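PDB 2QE6: DUF574 domain-containing protein from Thermobifida fusca, which binds S-adenosylmethionine and is probably a methyltransferase that uses it as methyl donor, though its substrate is not known. Local coordinates for residues R25-L30 with E56-N61. The protein carries 1 engineered substitution. Sequence-based numbering, arbitrary orientation.
Engineered in segment 25-30: Val-26 (natural residue Ala). With SAM (S-adenosylmethionine), chain F.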
loop_
_atom_site.group_PDB
_atom_site.type_symbol
_atom_site.label_atom_id
_atom_site.label_comp_id
_atom_site.label_asym_id
_atom_site.label_seq_id
_atom_site.Cartn_x
_atom_site.Cartn_y
_atom_site.Cartn_z
ATOM N N ARG A 25 -1.773 7.012 -10.480
ATOM C CA ARG A 25 -2.731 7.990 -10.969
ATOM C C ARG A 25 -4.130 7.474 -11.106
ATOM O O ARG A 25 -5.092 8.179 -10.805
ATOM C CB ARG A 25 -2.257 8.585 -12.288
ATOM C CG ARG A 25 -0.976 9.357 -12.132
ATOM C CD ARG A 25 -0.307 9.583 -13.483
ATOM N NE ARG A 25 1.147 9.707 -13.355
ATOM C CZ ARG A 25 1.972 9.883 -14.377
ATOM N NH1 ARG A 25 1.504 9.938 -15.623
ATOM N NH2 ARG A 25 3.277 10.005 -14.150
ATOM N N VAL A 26 -4.287 6.231 -11.554
ATOM C CA VAL A 26 -5.582 5.638 -11.577
ATOM C C VAL A 26 -6.232 5.453 -10.181
ATOM O O VAL A 26 -7.422 5.775 -9.951
ATOM C CB VAL A 26 -5.522 4.320 -12.323
ATOM C CG1 VAL A 26 -6.882 3.659 -12.245
ATOM C CG2 VAL A 26 -5.116 4.578 -13.832
ATOM N N TYR A 27 -5.440 5.007 -9.224
ATOM C CA TYR A 27 -5.888 4.859 -7.835
ATOM C C TYR A 27 -6.227 6.234 -7.296
ATOM O O TYR A 27 -7.242 6.414 -6.662
ATOM C CB TYR A 27 -4.781 4.205 -7.043
ATOM C CG TYR A 27 -5.093 3.879 -5.637
ATOM C CD1 TYR A 27 -5.839 2.775 -5.309
ATOM C CD2 TYR A 27 -4.593 4.653 -4.614
ATOM C CE1 TYR A 27 -6.123 2.453 -3.949
ATOM C CE2 TYR A 27 -4.860 4.345 -3.265
ATOM C CZ TYR A 27 -5.628 3.235 -2.948
ATOM O OH TYR A 27 -5.891 2.905 -1.632
ATOM N N ASP A 28 -5.418 7.229 -7.617
ATOM C CA ASP A 28 -5.718 8.607 -7.220
ATOM C C ASP A 28 -7.095 9.066 -7.784
ATOM O O ASP A 28 -7.912 9.656 -7.097
ATOM C CB ASP A 28 -4.647 9.519 -7.765
ATOM C CG ASP A 28 -4.789 10.906 -7.237
ATOM O OD1 ASP A 28 -4.628 11.017 -6.009
ATOM O OD2 ASP A 28 -5.112 11.827 -8.026
ATOM N N ALA A 29 -7.319 8.798 -9.061
ATOM C CA ALA A 29 -8.586 9.075 -9.720
ATOM C C ALA A 29 -9.736 8.342 -8.983
ATOM O O ALA A 29 -10.766 8.932 -8.710
ATOM C CB ALA A 29 -8.498 8.651 -11.212
ATOM N N LEU A 30 -9.563 7.063 -8.653
ATOM C CA LEU A 30 -10.575 6.325 -7.887
ATOM C C LEU A 30 -10.944 6.990 -6.568
ATOM O O LEU A 30 -12.109 6.966 -6.193
ATOM C CB LEU A 30 -10.149 4.901 -7.603
ATOM C CG LEU A 30 -10.184 3.978 -8.807
ATOM C CD1 LEU A 30 -9.624 2.602 -8.431
ATOM C CD2 LEU A 30 -11.622 3.850 -9.387
ATOM N N GLU A 56 -15.283 2.117 -3.826
ATOM C CA GLU A 56 -15.457 1.839 -2.388
ATOM C C GLU A 56 -14.337 0.950 -1.836
ATOM O O GLU A 56 -13.883 1.168 -0.728
ATOM C CB GLU A 56 -16.859 1.285 -2.086
ATOM C CG GLU A 56 -17.956 2.383 -2.165
ATOM N N SER A 57 -13.871 -0.007 -2.631
ATOM C CA SER A 57 -12.742 -0.836 -2.282
ATOM C C SER A 57 -11.460 -0.014 -2.016
ATOM O O SER A 57 -10.705 -0.326 -1.104
ATOM C CB SER A 57 -12.492 -1.931 -3.351
ATOM O OG SER A 57 -11.727 -1.492 -4.470
ATOM N N ALA A 58 -11.219 1.013 -2.814
ATOM C CA ALA A 58 -10.088 1.899 -2.625
ATOM C C ALA A 58 -10.277 2.680 -1.367
ATOM O O ALA A 58 -9.328 2.844 -0.612
ATOM C CB ALA A 58 -9.910 2.874 -3.819
ATOM N N ILE A 59 -11.480 3.207 -1.146
ATOM C CA ILE A 59 -11.769 3.914 0.112
ATOM C C ILE A 59 -11.478 3.014 1.336
ATOM O O ILE A 59 -10.802 3.422 2.292
ATOM C CB ILE A 59 -13.199 4.474 0.131
ATOM C CG1 ILE A 59 -13.346 5.573 -0.948
ATOM C CG2 ILE A 59 -13.531 5.116 1.508
ATOM C CD1 ILE A 59 -14.819 5.895 -1.314
ATOM N N GLU A 60 -11.980 1.785 1.306
ATOM C CA GLU A 60 -11.768 0.880 2.415
ATOM C C GLU A 60 -10.284 0.571 2.610
ATOM O O GLU A 60 -9.855 0.351 3.727
ATOM C CB GLU A 60 -12.532 -0.427 2.224
ATOM C CG GLU A 60 -14.042 -0.272 2.381
ATOM C CD GLU A 60 -14.486 0.322 3.708
ATOM O OE1 GLU A 60 -13.791 0.159 4.749
ATOM O OE2 GLU A 60 -15.573 0.943 3.704
ATOM N N ASN A 61 -9.518 0.533 1.527
ATOM C CA ASN A 61 -8.075 0.299 1.617
ATOM C C ASN A 61 -7.375 1.473 2.297
ATOM O O ASN A 61 -6.528 1.283 3.176
ATOM C CB ASN A 61 -7.509 0.028 0.220
ATOM C CG ASN A 61 -6.106 -0.441 0.258
ATOM O OD1 ASN A 61 -5.787 -1.467 0.856
ATOM N ND2 ASN A 61 -5.246 0.294 -0.402
HETATM N N SAM F . -0.060 2.018 -0.996
HETATM C CA SAM F . -1.150 2.986 -1.412
HETATM C C SAM F . -2.462 2.557 -0.792
HETATM O O SAM F . -3.338 3.384 -0.564
HETATM O OXT SAM F . -2.670 1.363 -0.538
HETATM C CB SAM F . -1.403 3.118 -2.926
HETATM C CG SAM F . -1.911 1.854 -3.638
HETATM S SD SAM F . -2.013 1.953 -5.456
HETATM C CE SAM F . -1.430 3.661 -5.592
HETATM C "C5'" SAM F . -0.445 1.120 -5.783
HETATM C "C4'" SAM F . 0.881 1.891 -5.768
HETATM O "O4'" SAM F . 1.969 0.964 -5.827
HETATM C "C3'" SAM F . 1.074 2.832 -6.968
HETATM O "O3'" SAM F . 1.421 4.139 -6.547
HETATM C "C2'" SAM F . 2.162 2.212 -7.831
HETATM O "O2'" SAM F . 2.896 3.142 -8.637
HETATM C "C1'" SAM F . 2.944 1.468 -6.753
HETATM N N9 SAM F . 3.708 0.369 -7.345
HETATM C C8 SAM F . 3.249 -0.766 -8.012
HETATM N N7 SAM F . 4.323 -1.513 -8.378
HETATM C C5 SAM F . 5.449 -0.869 -7.935
HETATM C C6 SAM F . 6.809 -1.206 -8.017
HETATM N N6 SAM F . 7.180 -2.346 -8.663
HETATM N N1 SAM F . 7.718 -0.331 -7.448
HETATM C C2 SAM F . 7.318 0.854 -6.798
HETATM N N3 SAM F . 5.969 1.190 -6.726
HETATM C C4 SAM F . 5.067 0.318 -7.283
#
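Tyr-27 and Asn-61 meet at the methionine end of the bound S-adenosylmethionine. Asn-61 ND2 gives a nearly straight hydrogen bond to Tyr-27 OH (3.0 Å, 170° at the hydrogen). The hydroxyl lies almost in the amide plane, and ring and amide stand at about a right angle. Both groups also reach the ligand carboxylate through weak bonds: Tyr-27 OH to O at 2.8 Å, Asn-61 ND2 to OXT at 2.8 Å. Over one ring face of Tyr-27 lies the sulfonium, SD 3.6 Å from CG and offset toward the rim, with the methyl CE 3.5 Å from CD2. CG is anti to the backbone N (chi1 -175°), a torsion that carries the ring across to Ala-58, where CE1 packs obliquely on CB at 3.8 Å. Replacing Tyr-27 with an alanine would remove the ring from beside the sulfonium and would probably deprive Asn-61 and the carboxylate of their shared hydroxyl. Farther out, Thr-195 OG1 holds Asn-61 OD1, fixing the amide's rotation, and Leu-30 CB lies 4.3 Å from Ala-58 CB. Segments 25-30 and 56-61, on helices 23-30 and 54-75, cross at -97°; helix 38-48 backs Leu-30, while Thr-195, on strand 191-197, ties the pocket to the Rossmann-like sheet.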